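Side-chain contact in sporozoite-specific SAG protein (Toxoplasma gondii, PDB 2WNK), which is a surface antigen of the SAG2-related family, made by the sporozoite stage of the parasite and probably displayed on its surface: residues A[26-29]-A[34-37]. Residues are numbered along the deposited sequence; the frame is centred on the assembly and turned at random.
Sequences FNCP and EIKP
Phe26 and Ile35 meet ring edge to methyl: CD1 of Ile35 lies in the plane of the phenyl ring, 3.9 Å from Phe26 CZ and 4.0 Å from Phe26 CE1, so it touches the rim at its far corner. The rings of Phe82 and Phe98 also meet that of Phe26, their planes inclined to it by no more than about 30°. The side chains of Phe26 and Ile35 cross at about a right angle. Ile35 is extended, with CG1 anti to the backbone N (chi1 -165°) and CD1 carried on outward in a second anti torsion, which is what brings the methyl up to the ring.

Beside this pair, Cys28 points its CB across at 34-37. Its SG comes 4.3 Å from Ile35 CB, at the root of the branched side chain, while Cys28 CB stands 4.4 Å from the backbone N of Glu34. The sulfur is bonded to Cys100 on strand 94-101, the neighbour of 34-36, so the disulfide ties the two sheets together just beside the contact. The CB of Glu34 is directed away from 26-29, and Glu34 OE1 is hydrogen-bonded to Gly104 N.

No hydrogen bond links the segments; their strand axes approach to 7.9 Å and run at 114°, far from sheet pairing. Strand 22-28 pairs with 80-86, whereas 34-36 is the outermost strand of another sheet. The contact therefore joins two sheets through buried apolar side chains, with the Cys28–Cys100 disulfide bridging them, an arrangement characteristic of the disulfide-linked beta sandwich of the SRS domain.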
loop_
_atom_site.group_PDB
_atom_site.type_symbol
_atom_site.label_atom_id
_atom_site.label_comp_id
_atom_site.label_asym_id
_atom_site.label_seq_id
_atom_site.Cartn_x
_atom_site.Cartn_y
_atom_site.Cartn_z
ATOM N N PHE A 26 -14.477 7.697 -1.988
ATOM C CA PHE A 26 -15.798 7.329 -1.532
ATOM C C PHE A 26 -16.778 8.467 -1.740
ATOM O O PHE A 26 -16.388 9.598 -1.989
ATOM C CB PHE A 26 -15.776 6.891 -0.063
ATOM C CG PHE A 26 -15.394 7.980 0.901
ATOM C CD1 PHE A 26 -16.372 8.763 1.499
ATOM C CD2 PHE A 26 -14.066 8.159 1.274
ATOM C CE1 PHE A 26 -16.044 9.746 2.435
ATOM C CE2 PHE A 26 -13.718 9.157 2.208
ATOM C CZ PHE A 26 -14.726 9.952 2.788
ATOM N N ASN A 27 -18.058 8.139 -1.647
ATOM C CA ASN A 27 -19.100 9.091 -1.926
ATOM C C ASN A 27 -20.115 9.143 -0.778
ATOM O O ASN A 27 -20.517 8.107 -0.240
ATOM C CB ASN A 27 -19.783 8.720 -3.244
ATOM C CG ASN A 27 -21.109 9.414 -3.437
ATOM O OD1 ASN A 27 -22.171 8.846 -3.144
ATOM N ND2 ASN A 27 -21.059 10.649 -3.929
ATOM N N CYS A 28 -20.488 10.361 -0.425
ATOM C CA CYS A 28 -21.678 10.611 0.422
ATOM C C CYS A 28 -22.822 10.970 -0.528
ATOM O O CYS A 28 -22.778 12.028 -1.162
ATOM C CB CYS A 28 -21.429 11.770 1.393
ATOM S SG CYS A 28 -20.223 11.370 2.772
ATOM N N PRO A 29 -23.811 10.083 -0.635
ATOM C CA PRO A 29 -24.836 10.242 -1.640
ATOM C C PRO A 29 -25.741 11.342 -1.284
ATOM O O PRO A 29 -25.749 11.896 -0.247
ATOM C CB PRO A 29 -25.571 8.918 -1.611
ATOM C CG PRO A 29 -25.470 8.446 -0.330
ATOM C CD PRO A 29 -24.049 8.838 0.086
ATOM N N GLU A 34 -23.346 15.072 3.485
ATOM C CA GLU A 34 -22.710 16.226 4.117
ATOM C C GLU A 34 -21.721 15.328 4.920
ATOM O O GLU A 34 -22.161 14.435 5.676
ATOM C CB GLU A 34 -23.524 17.013 5.137
ATOM C CG GLU A 34 -22.564 17.890 5.991
ATOM C CD GLU A 34 -23.262 18.766 7.006
ATOM O OE1 GLU A 34 -23.905 19.732 6.572
ATOM O OE2 GLU A 34 -23.174 18.473 8.214
ATOM N N ILE A 35 -20.409 15.483 4.739
ATOM C CA ILE A 35 -19.454 14.661 5.517
ATOM C C ILE A 35 -19.214 15.227 6.922
ATOM O O ILE A 35 -19.276 16.458 7.147
ATOM C CB ILE A 35 -18.072 14.514 4.799
ATOM C CG1 ILE A 35 -17.238 13.371 5.417
ATOM C CG2 ILE A 35 -17.318 15.799 4.886
ATOM C CD1 ILE A 35 -15.883 13.120 4.653
ATOM N N LYS A 36 -18.948 14.322 7.863
ATOM C CA LYS A 36 -18.539 14.675 9.220
ATOM C C LYS A 36 -17.236 13.963 9.509
ATOM O O LYS A 36 -17.111 12.792 9.181
ATOM C CB LYS A 36 -19.568 14.181 10.226
ATOM C CG LYS A 36 -19.169 14.540 11.648
ATOM C CD LYS A 36 -20.380 14.865 12.452
ATOM C CE LYS A 36 -20.038 15.850 13.568
ATOM N NZ LYS A 36 -19.534 15.068 14.712
ATOM N N PRO A 37 -16.238 14.660 10.078
ATOM C CA PRO A 37 -16.232 16.061 10.516
ATOM C C PRO A 37 -16.443 17.005 9.345
ATOM O O PRO A 37 -16.071 16.687 8.203
ATOM C CB PRO A 37 -14.795 16.269 11.032
ATOM C CG PRO A 37 -14.273 14.877 11.312
ATOM C CD PRO A 37 -14.906 14.035 10.231
#